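Local coordinates for DUF3201 domain-containing protein (PDB 1YB3), which is of unknown function, a small single-chain protein from a hyperthermophilic archaeon built as helices packed on an antiparallel sheet, at residues G23-L28 with E42-V47; G56-M61 with L118-N123; H65-F68 with G74-G77; K96-D101 with K163-L168; D101-R104 with K108-I111. One frame throughout, in Å; residues are numbered along the deposited sequence. Where two conformers were deposited one is given.

Contact 1: residues G23-L28 with E42-V47; sequences GDIFEL and EEVSEV
Val-44 reaches across to helix 11-35 and sets its forked side chain against Ile-25 and Phe-26. Its CG2 meets the methyl CG2 of Ile-25 at 3.8 Å, while CG1 approaches Phe-26 CE1 at 3.8 Å, obliquely to the ring. The valine and the phenylalanine side chains stand at about a right angle, and the CD1-CE1 side of the ring lies against the isopropyl group. With CG1 anti to the backbone N (chi1 173°), Val-44 has both methyls turned to the helix. Cut back to an alanine, this position has neither methyl, which would probably leave the ring of Phe-26 freer to turn and Ile-25 less covered on this side. Farther out, polar groups hold the two elements together: Glu-46 accepts a hydrogen bond at OE1 from Trp-22 NE1, and Arg-29 donates to the backbone O of Glu-42. Val-44 also touches Pro-66 of the next strand, and Ile-25 continues inward to Phe-68 and Phe-83. The segments themselves share no hydrogen bond, and the contact grades from buried Ile-25 to exposed Phe-26, consistent with a hydrophobic edge between helix and outermost strand, bordered by polar links.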
# COMPACT_ATOMS: atom_id res chain seq x y z
N GLY A 23 17.70 -4.74 0.12
CA GLY A 23 17.87 -6.19 0.02
C GLY A 23 16.54 -6.93 0.14
O GLY A 23 16.26 -7.84 -0.64
N ASP A 24 15.71 -6.49 1.08
CA ASP A 24 14.40 -7.12 1.29
C ASP A 24 13.48 -6.97 0.07
O ASP A 24 12.71 -7.89 -0.23
CB ASP A 24 13.71 -6.56 2.53
CG ASP A 24 14.26 -7.13 3.84
OD1 ASP A 24 15.28 -7.86 3.83
OD2 ASP A 24 13.66 -6.83 4.90
N ILE A 25 13.50 -5.81 -0.60
CA ILE A 25 12.64 -5.62 -1.77
C ILE A 25 13.14 -6.36 -3.01
O ILE A 25 12.34 -6.92 -3.79
CB ILE A 25 12.31 -4.13 -2.06
CG1 ILE A 25 11.39 -3.59 -0.97
CG2 ILE A 25 11.63 -3.94 -3.42
CD1 ILE A 25 10.02 -4.29 -0.90
N PHE A 26 14.46 -6.40 -3.21
CA PHE A 26 14.98 -7.20 -4.31
C PHE A 26 14.56 -8.67 -4.11
O PHE A 26 14.11 -9.34 -5.06
CB PHE A 26 16.50 -7.04 -4.47
CG PHE A 26 16.90 -5.68 -4.98
CD1 PHE A 26 16.41 -5.20 -6.20
CD2 PHE A 26 17.79 -4.88 -4.26
CE1 PHE A 26 16.79 -3.93 -6.68
CE2 PHE A 26 18.18 -3.61 -4.73
CZ PHE A 26 17.67 -3.14 -5.93
N GLU A 27 14.63 -9.14 -2.86
CA GLU A 27 14.27 -10.51 -2.51
C GLU A 27 12.77 -10.75 -2.70
O GLU A 27 12.35 -11.75 -3.31
CB GLU A 27 14.66 -10.82 -1.06
CG GLU A 27 14.24 -12.21 -0.56
CD GLU A 27 14.64 -12.46 0.89
OE1 GLU A 27 15.57 -13.28 1.12
OE2 GLU A 27 14.04 -11.83 1.80
N LEU A 28 11.96 -9.82 -2.19
CA LEU A 28 10.50 -9.96 -2.24
C LEU A 28 9.99 -9.91 -3.67
O LEU A 28 9.01 -10.62 -4.01
CB LEU A 28 9.82 -8.88 -1.40
CG LEU A 28 8.30 -8.92 -1.30
CD1 LEU A 28 7.84 -10.28 -0.69
CD2 LEU A 28 7.82 -7.74 -0.47
N GLU A 42 6.52 -6.42 -12.12
CA GLU A 42 7.57 -5.70 -12.82
C GLU A 42 8.85 -5.63 -11.98
O GLU A 42 8.88 -6.12 -10.86
CB GLU A 42 7.09 -4.29 -13.20
CG GLU A 42 5.82 -4.26 -14.07
CD GLU A 42 6.06 -4.77 -15.48
OE1 GLU A 42 7.23 -4.98 -15.87
OE2 GLU A 42 5.06 -4.97 -16.22
N GLU A 43 9.90 -5.03 -12.54
CA GLU A 43 11.18 -4.91 -11.83
C GLU A 43 11.15 -3.81 -10.78
O GLU A 43 10.36 -2.87 -10.86
CB GLU A 43 12.32 -4.64 -12.81
CG GLU A 43 12.46 -5.69 -13.93
CD GLU A 43 12.85 -7.08 -13.42
OE1 GLU A 43 13.34 -7.20 -12.28
OE2 GLU A 43 12.65 -8.06 -14.18
N VAL A 44 12.05 -3.90 -9.81
CA VAL A 44 12.19 -2.87 -8.79
C VAL A 44 12.67 -1.57 -9.44
O VAL A 44 13.58 -1.60 -10.28
CB VAL A 44 13.19 -3.31 -7.70
CG1 VAL A 44 13.47 -2.17 -6.72
CG2 VAL A 44 12.68 -4.55 -6.97
N SER A 45 12.05 -0.46 -9.06
CA SER A 45 12.51 0.85 -9.50
C SER A 45 12.60 1.78 -8.29
O SER A 45 12.24 1.40 -7.17
CB SER A 45 11.58 1.40 -10.57
OG SER A 45 10.36 1.87 -10.01
N GLU A 46 13.12 2.98 -8.50
CA GLU A 46 13.29 3.92 -7.40
C GLU A 46 12.25 5.01 -7.45
O GLU A 46 12.03 5.64 -8.50
CB GLU A 46 14.71 4.51 -7.42
CG GLU A 46 15.81 3.48 -7.28
CD GLU A 46 15.67 2.61 -6.02
OE1 GLU A 46 15.34 3.16 -4.94
OE2 GLU A 46 15.91 1.38 -6.10
N VAL A 47 11.57 5.22 -6.34
CA VAL A 47 10.53 6.21 -6.24
C VAL A 47 11.04 7.36 -5.36
O VAL A 47 11.41 7.14 -4.22
CB VAL A 47 9.25 5.61 -5.59
CG1 VAL A 47 8.19 6.69 -5.36
CG2 VAL A 47 8.70 4.45 -6.46

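Contact 2: residues G56-M61 with L118-N123; sequences GKWEEM and LEDFYN
This is a sparse, water-bridged contact between Trp-58, on the small two-stranded sheet of 51-54 and 57-60, and the outermost strand 120-123 of the main antiparallel sheet. Only 103 Å² is buried between the segments, and no direct hydrogen bond joins them. The indole of Trp-58 points at the other segment with its benzo side. In the conformer given for Asp-120, OD1 lies 4.3 Å from Trp-58 CZ2, at the ring edge near the indole plane; this is at most a weak contact, consistent with the slightly positive rim of the ring. The same CZ2 is 4.3 Å from Asn-123 ND2, which approaches the ring obliquely.

The polar link is one water. It accepts from Trp-58 NE1 at 3.3 Å and from Asn-123 ND2 at 3.2 Å, so a single oxygen takes up two N-H groups that do not meet each other. The other end of the Asn-123 amide is occupied as well, since OD1 accepts a hydrogen bond from the backbone N of Glu-125; this would help keep ND2 turned to the water.

Between Asp-120 and Asn-123 the chain turns a corner at Phe-121, and Phe-121 and Tyr-122 both face Ile-111 in a classic beta bulge. The indole is flanked by Tyr-53, ring edge to face, and by Phe-110, whose plane is inclined to it by about 60°, while Asn-116 and Phe-117 touch it from the loop. Phe-121 and Tyr-122 instead pack on Val-133 of helix 130-138, so the bulged strand lies between that helix and the small sheet.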
# COMPACT_ATOMS: atom_id res chain seq x y z
N GLY A 56 2.43 11.15 13.34
CA GLY A 56 1.21 11.95 13.20
C GLY A 56 1.22 12.99 12.10
O GLY A 56 0.31 13.83 12.03
N LYS A 57 2.23 12.95 11.23
CA LYS A 57 2.36 13.93 10.15
C LYS A 57 2.92 13.30 8.87
O LYS A 57 3.81 12.44 8.93
CB LYS A 57 3.25 15.09 10.62
CG LYS A 57 3.48 16.19 9.58
N TRP A 58 2.38 13.72 7.73
CA TRP A 58 2.92 13.35 6.43
C TRP A 58 4.21 14.14 6.18
O TRP A 58 4.23 15.37 6.31
CB TRP A 58 1.92 13.63 5.32
CG TRP A 58 0.70 12.75 5.35
CD1 TRP A 58 -0.57 13.11 5.72
CD2 TRP A 58 0.62 11.35 4.98
NE1 TRP A 58 -1.42 12.03 5.61
CE2 TRP A 58 -0.72 10.95 5.15
CE3 TRP A 58 1.56 10.42 4.51
CZ2 TRP A 58 -1.15 9.63 4.88
CZ3 TRP A 58 1.13 9.11 4.24
CH2 TRP A 58 -0.21 8.74 4.43
N GLU A 59 5.28 13.42 5.83
CA GLU A 59 6.60 14.01 5.59
C GLU A 59 7.17 13.52 4.27
O GLU A 59 7.14 12.32 4.00
CB GLU A 59 7.58 13.60 6.70
CG GLU A 59 7.16 13.96 8.11
CD GLU A 59 7.34 15.44 8.43
OE1 GLU A 59 8.02 16.14 7.65
OE2 GLU A 59 6.80 15.89 9.46
N GLU A 60 7.72 14.43 3.47
CA GLU A 60 8.26 14.05 2.17
C GLU A 60 9.62 13.37 2.26
O GLU A 60 10.51 13.83 2.97
CB GLU A 60 8.34 15.25 1.22
CG GLU A 60 8.61 14.87 -0.21
CD GLU A 60 8.70 16.06 -1.14
OE1 GLU A 60 8.41 17.19 -0.69
OE2 GLU A 60 9.06 15.85 -2.32
N MSE A 61 9.76 12.25 1.55
CA MSE A 61 11.04 11.60 1.38
C MSE A 61 11.67 12.12 0.09
O MSE A 61 11.28 11.72 -0.99
CB MSE A 61 10.88 10.08 1.29
CG MSE A 61 10.19 9.48 2.47
SE MSE A 61 9.93 7.52 2.31
CE MSE A 61 8.36 7.54 1.11
N LEU A 118 -2.48 14.48 0.92
CA LEU A 118 -3.54 15.46 0.70
C LEU A 118 -4.95 14.87 0.73
O LEU A 118 -5.81 15.41 1.40
CB LEU A 118 -3.32 16.19 -0.63
CG LEU A 118 -4.18 17.45 -0.88
CD1 LEU A 118 -3.86 18.53 0.16
CD2 LEU A 118 -3.96 17.96 -2.30
N GLU A 119 -5.18 13.78 0.01
CA GLU A 119 -6.52 13.26 -0.15
C GLU A 119 -6.72 11.98 0.64
O GLU A 119 -6.88 10.91 0.05
CB GLU A 119 -6.83 13.00 -1.63
CG GLU A 119 -7.01 14.25 -2.49
CD GLU A 119 -5.90 14.47 -3.50
OE1 GLU A 119 -5.24 13.50 -3.93
OE2 GLU A 119 -5.70 15.64 -3.90
N ASP A 120 -6.71 12.09 1.97
CA ASP A 120 -6.90 10.93 2.83
C ASP A 120 -8.36 10.65 3.18
O ASP A 120 -9.01 11.44 3.87
CB ASP A 120 -6.00 10.99 4.07
CG ASP A 120 -5.93 9.67 4.79
OD1 ASP A 120 -5.26 8.72 4.27
OD2 ASP A 120 -6.53 9.58 5.87
N PHE A 121 -8.86 9.51 2.72
CA PHE A 121 -10.22 9.08 3.03
C PHE A 121 -10.30 8.32 4.36
O PHE A 121 -11.29 8.45 5.10
CB PHE A 121 -10.78 8.22 1.89
CG PHE A 121 -10.90 8.94 0.59
CD1 PHE A 121 -11.87 9.93 0.39
CD2 PHE A 121 -10.04 8.62 -0.47
CE1 PHE A 121 -11.97 10.59 -0.83
CE2 PHE A 121 -10.14 9.28 -1.70
CZ PHE A 121 -11.11 10.26 -1.88
N TYR A 122 -9.26 7.53 4.64
CA TYR A 122 -9.17 6.75 5.87
C TYR A 122 -7.71 6.69 6.28
O TYR A 122 -6.83 6.45 5.44
CB TYR A 122 -9.73 5.34 5.66
CG TYR A 122 -9.61 4.41 6.85
CD1 TYR A 122 -10.62 4.35 7.83
CD2 TYR A 122 -8.50 3.56 6.99
CE1 TYR A 122 -10.50 3.48 8.92
CE2 TYR A 122 -8.37 2.70 8.07
CZ TYR A 122 -9.38 2.65 9.03
OH TYR A 122 -9.24 1.78 10.09
N ASN A 123 -7.46 6.92 7.56
CA ASN A 123 -6.15 6.76 8.18
C ASN A 123 -6.37 5.95 9.45
O ASN A 123 -7.12 6.38 10.33
CB ASN A 123 -5.55 8.14 8.53
CG ASN A 123 -4.12 8.07 9.01
OD1 ASN A 123 -3.75 7.18 9.76
ND2 ASN A 123 -3.29 9.03 8.60
O HOH W 1 -4.29 11.69 7.13

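Contact 3: residues H65-F68 with G74-G77; sequences HPAF and GEVG
Phe-68 and Val-76 lie side by side across the strand pair, pointing the same way. From its CB the phenylalanine turns CG into the position between the backbone N and the carbonyl carbon (chi1 58°), which swings the ring over the neighbouring strand. CG already lies near Val-76 O, and CD2 comes within 3.5 Å of Val-76 O. Farther out, CE2 meets Val-76 CG1 at 3.8 Å, CE1 lies by Val-76 CB, and at the tip CZ rests 3.5 Å from Val-76 CB. That carbon stands over one face of the ring, displaced toward the rim, in a CH-pi contact measuring 3.9 Å from CB to the ring centroid.

The two residues form an antiparallel hydrogen-bonded pair in the beta hairpin of strands 65-71 and 74-79. Phe-68 N donates to Val-76 O at 2.8 Å, nearly in line with the carbonyl bond, and Val-76 N returns the bond to Phe-68 O at 2.9 Å with the donor tilted 17° from the carbonyl plane. The next pair, Ala-67 with Gly-77, is non-hydrogen-bonded, and its CA atoms approach to 3.9 Å. A CB at Gly-77 would fall too close to Pro-66 O and the methyl of Ala-67, so the close approach probably depends on the glycine.

On the face bearing Ala-67, the bent side chain of Glu-75 folds back over the hairpin, and in the conformer given its OE1 takes a hydrogen bond from a water at 3.0 Å; the same water donates weakly to Ala-67 O. The opposite face meets helix 11-35, where Val-76 touches Leu-28 and Phe-68 touches Arg-29.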
# COMPACT_ATOMS: atom_id res chain seq x y z
N HIS A 65 13.04 5.40 -2.53
CA HIS A 65 12.82 4.13 -1.87
C HIS A 65 12.43 3.12 -2.95
O HIS A 65 11.93 3.55 -4.01
CB HIS A 65 11.75 4.26 -0.79
CG HIS A 65 10.35 4.33 -1.31
ND1 HIS A 65 9.69 5.52 -1.52
CD2 HIS A 65 9.47 3.35 -1.66
CE1 HIS A 65 8.48 5.28 -1.98
NE2 HIS A 65 8.32 3.97 -2.06
N PRO A 66 12.67 1.81 -2.70
CA PRO A 66 12.40 0.79 -3.74
C PRO A 66 10.93 0.38 -3.82
O PRO A 66 10.25 0.29 -2.80
CB PRO A 66 13.30 -0.38 -3.33
CG PRO A 66 13.33 -0.29 -1.79
CD PRO A 66 13.24 1.21 -1.47
N ALA A 67 10.43 0.15 -5.04
CA ALA A 67 9.07 -0.37 -5.21
C ALA A 67 8.98 -1.08 -6.54
O ALA A 67 9.72 -0.76 -7.47
CB ALA A 67 8.03 0.77 -5.12
N PHE A 68 8.06 -2.04 -6.66
CA PHE A 68 7.83 -2.71 -7.94
C PHE A 68 6.34 -2.84 -8.20
O PHE A 68 5.57 -3.08 -7.27
CB PHE A 68 8.53 -4.08 -8.04
CG PHE A 68 8.15 -5.07 -6.96
CD1 PHE A 68 7.12 -6.00 -7.18
CD2 PHE A 68 8.82 -5.09 -5.73
CE1 PHE A 68 6.78 -6.94 -6.20
CE2 PHE A 68 8.49 -6.01 -4.75
CZ PHE A 68 7.44 -6.94 -4.98
N GLY A 74 -1.28 -2.16 -8.86
CA GLY A 74 -0.59 -2.47 -7.61
C GLY A 74 0.88 -2.03 -7.57
O GLY A 74 1.52 -1.90 -8.62
N GLU A 75 1.36 -1.81 -6.34
CA GLU A 75 2.78 -1.52 -6.04
C GLU A 75 3.14 -2.18 -4.72
O GLU A 75 2.36 -2.14 -3.77
CB GLU A 75 3.04 -0.00 -5.95
CG GLU A 75 2.83 0.78 -7.26
CD GLU A 75 4.00 0.67 -8.25
OE1 GLU A 75 5.08 0.16 -7.87
OE2 GLU A 75 3.84 1.10 -9.41
N VAL A 76 4.32 -2.79 -4.66
CA VAL A 76 4.85 -3.30 -3.40
C VAL A 76 6.21 -2.64 -3.20
O VAL A 76 7.00 -2.54 -4.14
CB VAL A 76 5.06 -4.80 -3.50
CG1 VAL A 76 5.72 -5.35 -2.24
CG2 VAL A 76 3.70 -5.47 -3.77
N GLY A 77 6.49 -2.22 -1.98
CA GLY A 77 7.80 -1.53 -1.75
C GLY A 77 8.21 -1.50 -0.29
O GLY A 77 7.60 -2.17 0.56
O HOH W 2 7.52 0.62 -9.63

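Contact 4: residues K96-D101 with K163-L168; sequences KEFIED and KRFIEL
Leu-168 fits between Phe-98 and Asp-101 where helix 155-171 runs nearly antiparallel to helix 96-105. The short axes, inclined at 161°, come no closer than 12.1 Å, so side chains alone span the gap. The CG of Leu-168 is anti to the backbone N (chi1 174°), which sends the branch across: CD1 lies 3.8 Å from Asp-101 CB, and CG is 4.0 Å from Phe-98 CE1. Deeper in, toward the sheet, the two phenylalanines meet more loosely, with Phe-165 CZ at the edge of the Phe-98 ring, 4.3 Å from Phe-98 CZ. Other rings line that inner side, for Phe-98 packs edge-to-face with Phe-147, and Phe-165 lies against Phe-87 with nearly parallel planes. A serine in place of Leu-168 would probably open a gap between the helices and leave CE1 of Phe-98 and the CB of Asp-101 without their apolar neighbour. Along the outer side Glu-97, Lys-163 and Glu-167 are exposed, and Tyr-172 is a further edge-to-face partner of Phe-98. No polar bond joins the segments, which implies that apolar packing holds this interface, with Asp-101 contributing its methylene while its OD2 is hydrogen-bonded to the hydroxyl of Tyr-172.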
# COMPACT_ATOMS: atom_id res chain seq x y z
N LYS A 96 -19.72 0.61 -1.11
CA LYS A 96 -19.67 0.81 0.33
C LYS A 96 -19.23 -0.46 1.05
O LYS A 96 -18.41 -0.40 1.97
CB LYS A 96 -21.04 1.29 0.85
CG LYS A 96 -21.12 1.51 2.35
CD LYS A 96 -22.56 1.90 2.74
CE LYS A 96 -22.98 1.25 4.05
NZ LYS A 96 -24.45 1.43 4.35
N GLU A 97 -19.74 -1.62 0.61
CA GLU A 97 -19.41 -2.89 1.27
C GLU A 97 -17.93 -3.27 1.14
O GLU A 97 -17.34 -3.76 2.10
CB GLU A 97 -20.30 -4.05 0.80
CG GLU A 97 -20.32 -5.19 1.83
CD GLU A 97 -21.07 -6.42 1.36
OE1 GLU A 97 -21.90 -6.32 0.43
OE2 GLU A 97 -20.83 -7.51 1.94
N PHE A 98 -17.34 -3.04 -0.03
CA PHE A 98 -15.90 -3.29 -0.19
C PHE A 98 -15.10 -2.43 0.80
O PHE A 98 -14.23 -2.92 1.50
CB PHE A 98 -15.42 -3.04 -1.61
CG PHE A 98 -13.93 -3.21 -1.78
CD1 PHE A 98 -13.35 -4.49 -1.76
CD2 PHE A 98 -13.10 -2.10 -1.94
CE1 PHE A 98 -11.98 -4.66 -1.92
CE2 PHE A 98 -11.72 -2.25 -2.09
CZ PHE A 98 -11.15 -3.54 -2.08
N ILE A 99 -15.43 -1.14 0.86
CA ILE A 99 -14.80 -0.21 1.80
C ILE A 99 -14.90 -0.71 3.25
O ILE A 99 -13.89 -0.74 3.98
CB ILE A 99 -15.40 1.22 1.68
CG1 ILE A 99 -15.32 1.75 0.23
CG2 ILE A 99 -14.79 2.17 2.71
CD1 ILE A 99 -13.96 1.69 -0.43
N GLU A 100 -16.11 -1.10 3.68
CA GLU A 100 -16.33 -1.64 5.03
C GLU A 100 -15.47 -2.89 5.30
O GLU A 100 -14.85 -3.03 6.37
CB GLU A 100 -17.81 -1.97 5.27
CG GLU A 100 -18.72 -0.73 5.30
CD GLU A 100 -20.20 -1.08 5.33
OE1 GLU A 100 -20.59 -2.18 4.89
OE2 GLU A 100 -20.97 -0.21 5.80
N ASP A 101 -15.42 -3.79 4.32
CA ASP A 101 -14.66 -5.04 4.43
C ASP A 101 -13.16 -4.81 4.51
O ASP A 101 -12.45 -5.45 5.31
CB ASP A 101 -14.96 -5.94 3.23
CG ASP A 101 -16.34 -6.58 3.29
OD1 ASP A 101 -17.09 -6.32 4.26
OD2 ASP A 101 -16.68 -7.35 2.36
N LYS A 163 -1.99 -11.78 -0.11
CA LYS A 163 -2.88 -12.90 -0.44
C LYS A 163 -4.31 -12.60 0.04
O LYS A 163 -5.27 -12.75 -0.71
CB LYS A 163 -2.35 -14.20 0.19
CG LYS A 163 -3.31 -15.38 0.03
CD LYS A 163 -2.71 -16.70 0.53
CE LYS A 163 -2.63 -16.75 2.04
NZ LYS A 163 -2.32 -18.14 2.51
N ARG A 164 -4.45 -12.17 1.30
CA ARG A 164 -5.76 -11.80 1.85
C ARG A 164 -6.40 -10.65 1.05
O ARG A 164 -7.59 -10.65 0.80
CB ARG A 164 -5.69 -11.48 3.35
CG ARG A 164 -5.39 -12.72 4.22
CD ARG A 164 -5.23 -12.37 5.70
NE ARG A 164 -6.51 -12.07 6.34
CZ ARG A 164 -6.91 -10.85 6.68
NH1 ARG A 164 -6.15 -9.79 6.43
NH2 ARG A 164 -8.10 -10.68 7.28
N PHE A 165 -5.58 -9.68 0.64
CA PHE A 165 -6.11 -8.59 -0.12
C PHE A 165 -6.63 -9.04 -1.48
O PHE A 165 -7.74 -8.67 -1.91
CB PHE A 165 -5.06 -7.47 -0.29
CG PHE A 165 -5.64 -6.20 -0.87
CD1 PHE A 165 -6.15 -5.21 -0.01
CD2 PHE A 165 -5.75 -6.03 -2.25
CE1 PHE A 165 -6.73 -4.05 -0.54
CE2 PHE A 165 -6.34 -4.86 -2.80
CZ PHE A 165 -6.82 -3.87 -1.92
N ILE A 166 -5.83 -9.86 -2.16
CA ILE A 166 -6.22 -10.38 -3.49
C ILE A 166 -7.52 -11.20 -3.38
O ILE A 166 -8.43 -11.03 -4.20
CB ILE A 166 -5.06 -11.17 -4.17
CG1 ILE A 166 -3.96 -10.19 -4.63
CG2 ILE A 166 -5.58 -11.97 -5.37
CD1 ILE A 166 -2.61 -10.84 -4.97
N GLU A 167 -7.63 -12.00 -2.34
CA GLU A 167 -8.82 -12.85 -2.13
C GLU A 167 -10.06 -11.97 -1.87
O GLU A 167 -11.14 -12.23 -2.41
CB GLU A 167 -8.56 -13.87 -1.02
CG GLU A 167 -7.50 -14.91 -1.44
CD GLU A 167 -6.95 -15.75 -0.29
OE1 GLU A 167 -7.13 -15.38 0.91
OE2 GLU A 167 -6.29 -16.77 -0.61
N LEU A 168 -9.90 -10.91 -1.08
CA LEU A 168 -11.00 -9.98 -0.83
C LEU A 168 -11.40 -9.28 -2.14
O LEU A 168 -12.58 -9.16 -2.47
CB LEU A 168 -10.62 -8.97 0.23
CG LEU A 168 -11.61 -7.84 0.50
CD1 LEU A 168 -12.98 -8.36 1.00
CD2 LEU A 168 -10.99 -6.85 1.50

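Contact 5: residues D101-R104 with K108-I111; sequences DVIR and KLFI
Leu-109 holds its CG anti to the backbone N (chi1 174°) and Ile-111 its CG1 anti to the carbonyl carbon (chi1 -54°), and these torsions send CD2 of the one and CD1 of the other to Val-102 and Ile-103 on the helix. This is helix-on-sheet packing: after a short connection strand 108-112, part of the seven-stranded antiparallel sheet, doubles back against helix 96-105. Leu-109 and Ile-111, two apart on the strand, both face the helix, whereas Phe-110 between them turns to the other side, where it meets Trp-58 and Phe-124.

Leu-109 makes the nearer approach to the helix. Its CD2 is 3.7 Å from Ile-103 CA, so the methyl reaches the helix backbone as well as its side chains. Ile-103 stands at about a right angle to both strand side chains, and its CG1 spans them, 4.0 Å from Leu-109 CD2 and 4.1 Å from Ile-111 CD1. In the conformer given, Val-102 adds a second pair of contacts, CG1 to Ile-111 CD1 at 4.2 Å and a longer one from CG2 to Leu-109 CD1 at 4.4 Å.

All of these are apolar, and no hydrogen bond crosses between the segments. Tyr-122 of the neighbouring strand touches Ile-103, Leu-109 and Ile-111, extending the cluster, and Phe-147 packs against Val-102 and Ile-111 from strand 144-150. Where helix and strand come nearest, Leu-109 CD2 lies 3.6 Å from the carbonyl oxygen of Val-102.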
# COMPACT_ATOMS: atom_id res chain seq x y z
N ASP A 101 -15.42 -3.79 4.32
CA ASP A 101 -14.66 -5.04 4.43
C ASP A 101 -13.16 -4.81 4.51
O ASP A 101 -12.45 -5.45 5.31
CB ASP A 101 -14.96 -5.94 3.23
CG ASP A 101 -16.34 -6.58 3.29
OD1 ASP A 101 -17.09 -6.32 4.26
OD2 ASP A 101 -16.68 -7.35 2.36
N VAL A 102 -12.64 -3.91 3.67
CA VAL A 102 -11.20 -3.66 3.69
C VAL A 102 -10.76 -3.04 5.04
O VAL A 102 -9.74 -3.41 5.60
CB VAL A 102 -10.72 -2.89 2.43
CG1 VAL A 102 -11.18 -1.41 2.46
CG2 VAL A 102 -9.22 -3.03 2.25
N ILE A 103 -11.56 -2.12 5.58
CA ILE A 103 -11.27 -1.51 6.87
C ILE A 103 -11.19 -2.57 7.99
O ILE A 103 -10.33 -2.48 8.87
CB ILE A 103 -12.29 -0.39 7.20
CG1 ILE A 103 -12.04 0.79 6.25
CG2 ILE A 103 -12.20 0.03 8.69
CD1 ILE A 103 -13.11 1.89 6.32
N ARG A 104 -12.07 -3.57 7.93
CA ARG A 104 -12.07 -4.63 8.95
C ARG A 104 -10.97 -5.66 8.75
O ARG A 104 -10.62 -6.37 9.69
CB ARG A 104 -13.45 -5.33 9.02
CG ARG A 104 -14.60 -4.39 9.48
CD ARG A 104 -15.97 -5.06 9.32
N LYS A 108 -2.78 -1.66 9.52
CA LYS A 108 -2.17 -0.35 9.19
C LYS A 108 -2.58 0.06 7.79
O LYS A 108 -1.75 0.04 6.86
CB LYS A 108 -0.64 -0.41 9.34
CG LYS A 108 -0.18 -0.78 10.75
CD LYS A 108 1.33 -0.70 10.89
CE LYS A 108 1.78 -1.39 12.17
NZ LYS A 108 3.27 -1.39 12.30
N LEU A 109 -3.85 0.40 7.65
CA LEU A 109 -4.48 0.73 6.38
C LEU A 109 -4.65 2.22 6.18
O LEU A 109 -5.06 2.95 7.10
CB LEU A 109 -5.87 0.07 6.31
CG LEU A 109 -6.78 0.39 5.14
CD1 LEU A 109 -6.24 -0.27 3.87
CD2 LEU A 109 -8.19 -0.11 5.44
N PHE A 110 -4.38 2.66 4.96
CA PHE A 110 -4.68 4.01 4.50
C PHE A 110 -5.49 3.91 3.21
O PHE A 110 -5.21 3.07 2.35
CB PHE A 110 -3.38 4.79 4.19
CG PHE A 110 -2.46 4.97 5.37
CD1 PHE A 110 -2.46 6.16 6.10
CD2 PHE A 110 -1.58 3.96 5.76
CE1 PHE A 110 -1.59 6.33 7.20
CE2 PHE A 110 -0.71 4.11 6.84
CZ PHE A 110 -0.72 5.31 7.58
N ILE A 111 -6.49 4.78 3.06
CA ILE A 111 -7.23 4.86 1.81
C ILE A 111 -7.18 6.32 1.38
O ILE A 111 -7.56 7.20 2.16
CB ILE A 111 -8.70 4.45 1.99
CG1 ILE A 111 -8.80 3.06 2.65
CG2 ILE A 111 -9.44 4.47 0.65
CD1 ILE A 111 -10.25 2.68 3.06

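Overall arrangement
Contacts 1, 2, 3 and 5 each reach the main antiparallel sheet, whereas contact 4 joins two helices. Contacts 1 and 3 are adjacent, their centres 6 Å apart, because strands 40-47 and 65-71 are neighbours: Ser-45 N lies 2.8 Å from Ala-67 O, a probable hydrogen bond. Across the chain's centre, contacts 4 and 5 share Asp-101 and helix 96-105, with Leu-168 CD2 packed 3.9 Å from Val-102 CA. The centres of contacts 1 and 4 are about 25 Å apart. Contact 2 touches contact 5 through strands 108-112 and 120-123, where Phe-121 N is 2.7 Å from Ile-111 O, while its other segment precedes contact 3 in sequence. With the function unknown, the contacts can be related to the fold but not to a site.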